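Local coordinates for protein diaminopimelate decarboxylase (Phaeodactylum tricornutum, PDB 7JPJ) that probably catalyses the pyridoxal 5'-phosphate-dependent decarboxylation of diaminopimelate to lysine, working as a dimer, at residues H329-P335 against D385-G391; E346-V352 against A374-A380; S9-T13 against M287-V292. All blocks are in the same frame, centred on the assembly; numbering follows the deposited sequence.

Interaction 1: residues H329-P335 against D385-G391; sequences HPITILP and DILVMDG
Thr332 and Val388 bond to each other twice through their main chains, Thr332 N to Val388 O at 3.0 Å and Val388 N to Thr332 O at 2.8 Å. They form one hydrogen-bonded pair of the antiparallel ladder between strands 331-334 and 386-390, part of the mixed sheet that forms the beta domain beside the barrel in this family. The next such pair is Leu334 and Ile386, where Leu334 N reaches Ile386 O at 2.8 Å and Ile386 N answers to Leu334 O. Asp390 N continues the series to Pro330 O (2.8 Å); the proline, having no N-H, returns no bond. The other edge of the 385-391 segment is satisfied as well: Asp385, Leu387 and Met389 bond through their backbones to strand 289-300, which makes 386-390 an interior strand.

Side chains serve the ends. Both carboxylate oxygens of Asp385 are engaged, OD1 by Gly336 N and OD2 by Ala382 N together with a salt bridge to Arg379. Asp390 OD2 accepts from Ile10 N. On the face with Ile331, Ile333 and Met389, Leu387 CG packs 3.7 Å from Ile331 CG2, while Leu334 and Ile386 turn to the other face, under helix 14-24.

His329 has its ring beside its own backbone N (chi1 -71°), and the bent chain of Met389 brings CE to 3.6 Å from His329 CB. The ring nitrogens have weak partners too, NE2 with Arg321 NE and ND1 with Ser392 OG. His329 ND1 gives Asp390 O a long, bent bond: 3.3 Å, 141° at the hydrogen, the oxygen lying 20° out of the imidazole plane.

Interaction 2: residues E346-V352 against A374-A380; sequences ETESVVV and AEQELRA
Glu346 O receives Ala380 N at 2.8 Å, but the donor stands 40° above the carbonyl plane instead of facing a lone pair; Asn5 ND2 is a second donor to the same oxygen. Glu346 CG, trans to its backbone N (chi1 -167°), lies 3.6 Å from Ala380 CB before the chain bends and leads its carboxylate away. Thr347 comes next, in a non-hydrogen-bonded pair with Arg379. Its CB rests 3.5 Å from Leu378 O, and its side chain slants past that of Glu377.

Glu348 forms the next hydrogen-bonded pair, with Leu378: Glu348 N bonds to Leu378 O at 2.9 Å, and Leu378 N returns a longer bond of 3.3 Å to Glu348 O. A water molecule donates to that oxygen and also to Arg379 O, bridging the two strands. The carboxylate of Glu348 turns to another partner, a salt bridge with Lys298. The motif is a markedly twisted antiparallel pair, the short strand axes running at 137°, in the mixed sheet of the beta domain; on the far side strand 347-353 runs parallel to strand 308-312.

Ser349 pairs with Glu377, its CB also lying alongside the carboxylate of Glu375. At Val350 the ladder slackens: Val350 N to Gln376 O is weak, and Gln376 N reaches Val350 O at 3.3 Å. Val350 CG2, placed between its own backbone N and carbonyl carbon, meets Leu378 CD1 at 3.7 Å, the two side chains nearly perpendicular. Val351 turns instead to the aliphatic part of Glu375, Val351 CG2 to Glu375 CG at 3.7 Å. Val352 CG2 touches the same Leu378 CD1 more loosely, while Val352 N donates to Thr364 OG1.

Interaction 3: residues S9-T13 against M287-V292; sequences SIFLT and MAGALV
Ile10 and Met287 are the closest pair by CA, with Ile10 CA and Met287 CA 7.9 Å apart, so the junction is made by side chains reaching across. The 9-13 segment is a tight loop folded on itself: Ser9 N donates to Leu12 O at 2.8 Å, and Ser9 OG accepts Leu12 N at 2.9 Å, which is an ST motif. In the opposing segment Met287 and Ala288 lead into strand 289-300, whose main chain pairs with strand 29-33 at Ala290 and Val292.

This is how the N-terminal arm is laid over the sheet of the beta domain in this decarboxylase, just ahead of helix 14-24, for which Thr13 is the N-cap residue. The Ser9 bonds hold the loop curled, and Ile10, Phe11 and Leu12 each point CB toward the other segment.

Met287, bent at both chi2 and chi3, doubles back so that its methyl CE lies 4.0 Å from Ile10 CG1; the same side chain also touches Val241 and Arg243, residues of the D-lysine pocket. Phe11 carries its ring between its own backbone N and carbonyl carbon (chi1 60°), a torsion that carries the CE2-CZ side of the ring to Ala288-Ala290. Its CZ comes obliquely to Ala290 CB at 3.6 Å, its CE2 lies 3.8 Å from Ala288 O, and Gly289 C sits at the ring edge, near its plane. With an alanine at Phe11, a gap would probably open beside residues 287-290 and leave the Ala290 methyl without its aromatic neighbour. Farther along the strand, Leu12 CD1 slants across to Val292 CG2 at 3.7 Å.

Followed from the N terminus, interaction 3 opens at 9-13, in the arm before helix 14-24, and closes when the chain returns at 287-292, the start of strand 289-300. The intervening 273 residues include the whole parallel barrel, so this contact joins the two ends of that excursion. Interaction 1 opens later, at 329-335, and shuts at 385-391; interaction 2 opens and shuts within that span, so the two are nested, while interaction 3 stands before both and none cross. All three reach one mixed sheet. Strand 386-390 lies between 289-300 and 331-334, bringing interactions 1 and 3 together, whereas Ile331 packs on Leu378 and Gln376 to join interactions 1 and 2.

Interaction 1: residues H329-P335 against D385-G391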
loop_
_atom_site.group_PDB
_atom_site.type_symbol
_atom_site.label_atom_id
_atom_site.label_comp_id
_atom_site.label_asym_id
_atom_site.label_seq_id
_atom_site.Cartn_x
_atom_site.Cartn_y
_atom_site.Cartn_z
ATOM N N HIS A 329 6.401 0.518 -15.394
ATOM C CA HIS A 329 6.007 -0.791 -15.880
ATOM C C HIS A 329 5.738 -0.730 -17.381
ATOM O O HIS A 329 5.289 0.300 -17.894
ATOM C CB HIS A 329 4.751 -1.305 -15.167
ATOM C CG HIS A 329 4.977 -1.683 -13.737
ATOM N ND1 HIS A 329 4.613 -2.910 -13.225
ATOM C CD2 HIS A 329 5.521 -0.991 -12.707
ATOM C CE1 HIS A 329 4.929 -2.961 -11.944
ATOM N NE2 HIS A 329 5.481 -1.810 -11.604
ATOM N N PRO A 330 6.009 -1.814 -18.108
ATOM C CA PRO A 330 5.670 -1.845 -19.538
ATOM C C PRO A 330 4.161 -1.819 -19.727
ATOM O O PRO A 330 3.427 -2.567 -19.078
ATOM C CB PRO A 330 6.280 -3.166 -20.027
ATOM C CG PRO A 330 7.161 -3.648 -18.916
ATOM C CD PRO A 330 6.616 -3.075 -17.654
ATOM N N ILE A 331 3.700 -0.952 -20.624
ATOM C CA ILE A 331 2.277 -0.707 -20.820
ATOM C C ILE A 331 1.943 -0.868 -22.295
ATOM O O ILE A 331 2.568 -0.235 -23.152
ATOM C CB ILE A 331 1.873 0.692 -20.321
ATOM C CG1 ILE A 331 2.123 0.801 -18.816
ATOM C CG2 ILE A 331 0.421 0.972 -20.656
ATOM C CD1 ILE A 331 2.127 2.212 -18.294
ATOM N N THR A 332 0.960 -1.714 -22.586
ATOM C CA THR A 332 0.468 -1.928 -23.938
ATOM C C THR A 332 -1.042 -1.760 -23.944
ATOM O O THR A 332 -1.733 -2.254 -23.046
ATOM C CB THR A 332 0.845 -3.321 -24.462
ATOM O OG1 THR A 332 2.269 -3.418 -24.587
ATOM C CG2 THR A 332 0.209 -3.576 -25.820
ATOM N N ILE A 333 -1.551 -1.059 -24.952
ATOM C CA ILE A 333 -2.980 -0.829 -25.113
ATOM C C ILE A 333 -3.467 -1.663 -26.287
ATOM O O ILE A 333 -2.978 -1.510 -27.413
ATOM C CB ILE A 333 -3.293 0.659 -25.320
ATOM C CG1 ILE A 333 -3.062 1.417 -24.013
ATOM C CG2 ILE A 333 -4.721 0.839 -25.815
ATOM C CD1 ILE A 333 -3.157 2.908 -24.162
ATOM N N LEU A 334 -4.430 -2.548 -26.025
ATOM C CA LEU A 334 -5.015 -3.437 -27.016
ATOM C C LEU A 334 -6.467 -3.053 -27.286
ATOM O O LEU A 334 -7.129 -2.472 -26.420
ATOM C CB LEU A 334 -4.950 -4.897 -26.552
ATOM C CG LEU A 334 -3.536 -5.432 -26.313
ATOM C CD1 LEU A 334 -3.572 -6.762 -25.579
ATOM C CD2 LEU A 334 -2.782 -5.554 -27.630
ATOM N N PRO A 335 -6.990 -3.358 -28.475
ATOM C CA PRO A 335 -8.377 -2.984 -28.786
ATOM C C PRO A 335 -9.365 -3.749 -27.920
ATOM O O PRO A 335 -9.260 -4.968 -27.757
ATOM C CB PRO A 335 -8.524 -3.353 -30.266
ATOM C CG PRO A 335 -7.481 -4.399 -30.497
ATOM C CD PRO A 335 -6.330 -4.016 -29.616
ATOM N N ASP A 385 -11.038 0.305 -24.541
ATOM C CA ASP A 385 -9.842 -0.436 -24.899
ATOM C C ASP A 385 -9.152 -0.970 -23.648
ATOM O O ASP A 385 -9.313 -0.448 -22.541
ATOM C CB ASP A 385 -8.879 0.446 -25.697
ATOM C CG ASP A 385 -9.357 0.698 -27.114
ATOM O OD1 ASP A 385 -10.154 -0.113 -27.629
ATOM O OD2 ASP A 385 -8.939 1.712 -27.711
ATOM N N ILE A 386 -8.372 -2.026 -23.839
ATOM C CA ILE A 386 -7.708 -2.716 -22.741
ATOM C C ILE A 386 -6.312 -2.138 -22.559
ATOM O O ILE A 386 -5.564 -1.982 -23.531
ATOM C CB ILE A 386 -7.644 -4.229 -23.009
ATOM C CG1 ILE A 386 -9.052 -4.790 -23.205
ATOM C CG2 ILE A 386 -6.914 -4.944 -21.887
ATOM C CD1 ILE A 386 -9.076 -6.150 -23.864
ATOM N N LEU A 387 -5.962 -1.813 -21.317
ATOM C CA LEU A 387 -4.604 -1.435 -20.952
ATOM C C LEU A 387 -3.983 -2.577 -20.161
ATOM O O LEU A 387 -4.609 -3.108 -19.239
ATOM C CB LEU A 387 -4.583 -0.141 -20.134
ATOM C CG LEU A 387 -3.203 0.496 -19.932
ATOM C CD1 LEU A 387 -3.283 2.010 -20.045
ATOM C CD2 LEU A 387 -2.592 0.093 -18.595
ATOM N N VAL A 388 -2.762 -2.959 -20.524
ATOM C CA VAL A 388 -2.078 -4.090 -19.909
ATOM C C VAL A 388 -0.773 -3.592 -19.307
ATOM O O VAL A 388 0.104 -3.104 -20.029
ATOM C CB VAL A 388 -1.818 -5.220 -20.919
ATOM C CG1 VAL A 388 -0.939 -6.294 -20.296
ATOM C CG2 VAL A 388 -3.131 -5.813 -21.401
ATOM N N MET A 389 -0.645 -3.718 -17.989
ATOM C CA MET A 389 0.583 -3.377 -17.280
ATOM C C MET A 389 1.344 -4.670 -17.014
ATOM O O MET A 389 0.930 -5.481 -16.179
ATOM C CB MET A 389 0.283 -2.640 -15.977
ATOM C CG MET A 389 0.435 -1.130 -16.066
ATOM S SD MET A 389 0.101 -0.287 -14.500
ATOM C CE MET A 389 1.738 0.299 -14.067
ATOM N N ASP A 390 2.449 -4.861 -17.728
ATOM C CA ASP A 390 3.242 -6.073 -17.604
ATOM C C ASP A 390 4.239 -5.947 -16.453
ATOM O O ASP A 390 4.408 -4.883 -15.853
ATOM C CB ASP A 390 3.965 -6.372 -18.916
ATOM C CG ASP A 390 3.064 -7.038 -19.938
ATOM O OD1 ASP A 390 2.332 -7.977 -19.563
ATOM O OD2 ASP A 390 3.085 -6.622 -21.115
ATOM N N GLY A 391 4.902 -7.061 -16.149
ATOM C CA GLY A 391 5.817 -7.101 -15.020
ATOM C C GLY A 391 5.140 -6.892 -13.685
ATOM O O GLY A 391 5.779 -6.421 -12.737
#

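Interaction 2: residues E346-V352 against A374-A380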
loop_
_atom_site.group_PDB
_atom_site.type_symbol
_atom_site.label_atom_id
_atom_site.label_comp_id
_atom_site.label_asym_id
_atom_site.label_seq_id
_atom_site.Cartn_x
_atom_site.Cartn_y
_atom_site.Cartn_z
ATOM N N GLU A 346 -2.101 3.866 -34.973
ATOM C CA GLU A 346 -2.289 5.209 -34.443
ATOM C C GLU A 346 -1.735 5.274 -33.026
ATOM O O GLU A 346 -2.057 4.422 -32.191
ATOM C CB GLU A 346 -3.767 5.600 -34.459
ATOM C CG GLU A 346 -4.026 7.080 -34.226
ATOM C CD GLU A 346 -4.362 7.820 -35.505
ATOM O OE1 GLU A 346 -3.551 8.672 -35.930
ATOM O OE2 GLU A 346 -5.433 7.542 -36.088
ATOM N N THR A 347 -0.904 6.279 -32.760
ATOM C CA THR A 347 -0.275 6.455 -31.462
ATOM C C THR A 347 -0.700 7.780 -30.841
ATOM O O THR A 347 -1.208 8.677 -31.519
ATOM C CB THR A 347 1.260 6.398 -31.562
ATOM O OG1 THR A 347 1.711 7.253 -32.623
ATOM C CG2 THR A 347 1.732 4.972 -31.822
ATOM N N GLU A 348 -0.484 7.885 -29.530
ATOM C CA GLU A 348 -0.791 9.102 -28.790
ATOM C C GLU A 348 -0.040 9.072 -27.466
ATOM O O GLU A 348 -0.035 8.045 -26.782
ATOM C CB GLU A 348 -2.299 9.237 -28.548
ATOM C CG GLU A 348 -2.755 10.649 -28.196
ATOM C CD GLU A 348 -4.221 10.711 -27.800
ATOM O OE1 GLU A 348 -4.827 9.639 -27.579
ATOM O OE2 GLU A 348 -4.767 11.831 -27.705
ATOM N N SER A 349 0.596 10.190 -27.118
ATOM C CA SER A 349 1.236 10.334 -25.816
ATOM C C SER A 349 0.198 10.705 -24.764
ATOM O O SER A 349 -0.537 11.684 -24.924
ATOM C CB SER A 349 2.331 11.398 -25.864
ATOM O OG SER A 349 3.461 10.936 -26.571
ATOM N N VAL A 350 0.142 9.925 -23.684
ATOM C CA VAL A 350 -0.873 10.086 -22.653
ATOM C C VAL A 350 -0.238 9.902 -21.280
ATOM O O VAL A 350 0.901 9.450 -21.144
ATOM C CB VAL A 350 -2.045 9.095 -22.822
ATOM C CG1 VAL A 350 -2.725 9.278 -24.177
ATOM C CG2 VAL A 350 -1.562 7.664 -22.635
ATOM N N VAL A 351 -1.004 10.276 -20.258
ATOM C CA VAL A 351 -0.718 9.964 -18.865
ATOM C C VAL A 351 -1.801 9.009 -18.387
ATOM O O VAL A 351 -2.981 9.192 -18.708
ATOM C CB VAL A 351 -0.678 11.237 -17.995
ATOM C CG1 VAL A 351 -0.600 10.884 -16.521
ATOM C CG2 VAL A 351 0.488 12.119 -18.396
ATOM N N VAL A 352 -1.403 7.983 -17.639
ATOM C CA VAL A 352 -2.321 6.952 -17.162
ATOM C C VAL A 352 -2.544 7.157 -15.669
ATOM O O VAL A 352 -1.585 7.187 -14.889
ATOM C CB VAL A 352 -1.786 5.541 -17.452
ATOM C CG1 VAL A 352 -2.819 4.493 -17.066
ATOM C CG2 VAL A 352 -1.415 5.413 -18.923
ATOM N N ALA A 374 4.780 11.603 -16.145
ATOM C CA ALA A 374 5.531 11.193 -17.322
ATOM C C ALA A 374 4.558 10.605 -18.331
ATOM O O ALA A 374 3.585 9.948 -17.951
ATOM C CB ALA A 374 6.621 10.176 -16.972
ATOM N N GLU A 375 4.818 10.849 -19.612
ATOM C CA GLU A 375 3.967 10.368 -20.690
ATOM C C GLU A 375 4.644 9.215 -21.416
ATOM O O GLU A 375 5.856 9.245 -21.654
ATOM C CB GLU A 375 3.655 11.481 -21.692
ATOM C CG GLU A 375 2.927 12.677 -21.113
ATOM C CD GLU A 375 2.579 13.699 -22.176
ATOM O OE1 GLU A 375 2.896 13.454 -23.362
ATOM O OE2 GLU A 375 1.987 14.746 -21.830
ATOM N N GLN A 376 3.854 8.207 -21.777
ATOM C CA GLN A 376 4.317 7.101 -22.601
ATOM C C GLN A 376 3.610 7.139 -23.950
ATOM O O GLN A 376 2.409 7.417 -24.023
ATOM C CB GLN A 376 4.069 5.753 -21.915
ATOM C CG GLN A 376 4.715 5.618 -20.543
ATOM C CD GLN A 376 4.769 4.177 -20.054
ATOM O OE1 GLN A 376 4.587 3.236 -20.830
ATOM N NE2 GLN A 376 5.017 3.998 -18.759
ATOM N N GLU A 377 4.358 6.874 -25.017
ATOM C CA GLU A 377 3.773 6.768 -26.349
ATOM C C GLU A 377 3.144 5.387 -26.481
ATOM O O GLU A 377 3.851 4.374 -26.498
ATOM C CB GLU A 377 4.830 7.004 -27.424
ATOM C CG GLU A 377 4.287 7.587 -28.728
ATOM C CD GLU A 377 5.357 7.709 -29.806
ATOM O OE1 GLU A 377 5.097 7.324 -30.971
ATOM O OE2 GLU A 377 6.465 8.188 -29.484
ATOM N N LEU A 378 1.816 5.339 -26.550
ATOM C CA LEU A 378 1.076 4.090 -26.666
ATOM C C LEU A 378 0.135 4.165 -27.861
ATOM O O LEU A 378 0.040 5.187 -28.545
ATOM C CB LEU A 378 0.296 3.778 -25.382
ATOM C CG LEU A 378 0.995 4.091 -24.063
ATOM C CD1 LEU A 378 -0.025 4.343 -22.965
ATOM C CD2 LEU A 378 1.929 2.957 -23.684
ATOM N N ARG A 379 -0.556 3.055 -28.116
ATOM C CA ARG A 379 -1.587 3.042 -29.141
ATOM C C ARG A 379 -2.722 3.973 -28.741
ATOM O O ARG A 379 -3.126 4.018 -27.576
ATOM C CB ARG A 379 -2.114 1.618 -29.343
ATOM C CG ARG A 379 -3.357 1.519 -30.221
ATOM C CD ARG A 379 -3.897 0.096 -30.264
ATOM N NE ARG A 379 -5.175 0.004 -30.969
ATOM C CZ ARG A 379 -6.362 0.123 -30.379
ATOM N NH1 ARG A 379 -6.436 0.345 -29.075
ATOM N NH2 ARG A 379 -7.476 0.024 -31.092
ATOM N N ALA A 380 -3.215 4.742 -29.707
ATOM C CA ALA A 380 -4.376 5.590 -29.473
ATOM C C ALA A 380 -5.514 4.761 -28.904
ATOM O O ALA A 380 -5.914 3.750 -29.489
ATOM C CB ALA A 380 -4.803 6.268 -30.773
HETATM O O HOH W 1 -2.362 6.375 -26.332
#

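Interaction 3: residues S9-T13 against M287-V292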
loop_
_atom_site.group_PDB
_atom_site.type_symbol
_atom_site.label_atom_id
_atom_site.label_comp_id
_atom_site.label_asym_id
_atom_site.label_seq_id
_atom_site.Cartn_x
_atom_site.Cartn_y
_atom_site.Cartn_z
ATOM N N SER A 9 1.074 -7.997 -25.942
ATOM C CA SER A 9 1.837 -7.510 -24.778
ATOM C C SER A 9 2.954 -8.525 -24.545
ATOM O O SER A 9 3.220 -9.302 -25.451
ATOM C CB SER A 9 0.906 -7.382 -23.627
ATOM O OG SER A 9 0.523 -8.642 -23.145
ATOM N N ILE A 10 3.582 -8.526 -23.380
ATOM C CA ILE A 10 4.606 -9.567 -23.087
ATOM C C ILE A 10 4.017 -10.969 -23.316
ATOM O O ILE A 10 4.744 -11.806 -23.871
ATOM C CB ILE A 10 5.244 -9.361 -21.698
ATOM C CG1 ILE A 10 6.350 -8.305 -21.736
ATOM C CG2 ILE A 10 5.727 -10.655 -21.070
ATOM C CD1 ILE A 10 7.333 -8.502 -22.855
ATOM N N PHE A 11 2.759 -11.223 -22.943
ATOM C CA PHE A 11 2.242 -12.560 -23.210
ATOM C C PHE A 11 0.752 -12.576 -23.547
ATOM O O PHE A 11 0.139 -13.652 -23.518
ATOM C CB PHE A 11 2.517 -13.510 -22.025
ATOM C CG PHE A 11 1.890 -13.082 -20.718
ATOM C CD1 PHE A 11 0.571 -13.400 -20.421
ATOM C CD2 PHE A 11 2.634 -12.392 -19.771
ATOM C CE1 PHE A 11 -0.002 -13.016 -19.214
ATOM C CE2 PHE A 11 2.066 -12.006 -18.560
ATOM C CZ PHE A 11 0.748 -12.320 -18.283
ATOM N N LEU A 12 0.154 -11.434 -23.888
ATOM C CA LEU A 12 -1.285 -11.351 -24.134
ATOM C C LEU A 12 -1.552 -10.720 -25.494
ATOM O O LEU A 12 -1.297 -9.527 -25.688
ATOM C CB LEU A 12 -1.988 -10.551 -23.037
ATOM C CG LEU A 12 -2.164 -11.218 -21.673
ATOM C CD1 LEU A 12 -2.947 -10.310 -20.742
ATOM C CD2 LEU A 12 -2.850 -12.569 -21.820
ATOM N N THR A 13 -2.072 -11.514 -26.426
ATOM C CA THR A 13 -2.637 -10.970 -27.649
ATOM C C THR A 13 -4.015 -10.383 -27.351
ATOM O O THR A 13 -4.592 -10.648 -26.292
ATOM C CB THR A 13 -2.743 -12.056 -28.720
ATOM O OG1 THR A 13 -3.729 -13.021 -28.333
ATOM C CG2 THR A 13 -1.404 -12.748 -28.920
ATOM N N MET A 287 7.802 -10.996 -14.463
ATOM C CA MET A 287 7.343 -10.963 -15.850
ATOM C C MET A 287 6.249 -11.978 -16.139
ATOM O O MET A 287 5.724 -11.987 -17.257
ATOM C CB MET A 287 8.515 -11.199 -16.805
ATOM C CG MET A 287 9.661 -10.214 -16.649
ATOM S SD MET A 287 9.167 -8.477 -16.630
ATOM C CE MET A 287 8.226 -8.352 -18.149
ATOM N N ALA A 288 5.899 -12.829 -15.180
ATOM C CA ALA A 288 4.871 -13.836 -15.390
ATOM C C ALA A 288 3.467 -13.322 -15.112
ATOM O O ALA A 288 2.498 -14.038 -15.384
ATOM C CB ALA A 288 5.146 -15.066 -14.518
ATOM N N GLY A 289 3.332 -12.110 -14.588
ATOM C CA GLY A 289 2.033 -11.574 -14.243
ATOM C C GLY A 289 1.804 -10.223 -14.887
ATOM O O GLY A 289 2.739 -9.464 -15.138
ATOM N N ALA A 290 0.532 -9.929 -15.146
ATOM C CA ALA A 290 0.166 -8.694 -15.821
ATOM C C ALA A 290 -1.193 -8.222 -15.333
ATOM O O ALA A 290 -2.122 -9.022 -15.192
ATOM C CB ALA A 290 0.137 -8.874 -17.343
ATOM N N LEU A 291 -1.298 -6.919 -15.079
ATOM C CA LEU A 291 -2.577 -6.305 -14.750
ATOM C C LEU A 291 -3.330 -5.975 -16.034
ATOM O O LEU A 291 -2.784 -5.335 -16.939
ATOM C CB LEU A 291 -2.369 -5.041 -13.914
ATOM C CG LEU A 291 -3.616 -4.190 -13.655
ATOM C CD1 LEU A 291 -4.567 -4.889 -12.693
ATOM C CD2 LEU A 291 -3.240 -2.811 -13.141
ATOM N N VAL A 292 -4.582 -6.416 -16.111
ATOM C CA VAL A 292 -5.428 -6.218 -17.283
ATOM C C VAL A 292 -6.606 -5.354 -16.856
ATOM O O VAL A 292 -7.439 -5.785 -16.047
ATOM C CB VAL A 292 -5.903 -7.549 -17.878
ATOM C CG1 VAL A 292 -6.673 -7.312 -19.163
ATOM C CG2 VAL A 292 -4.723 -8.470 -18.122
#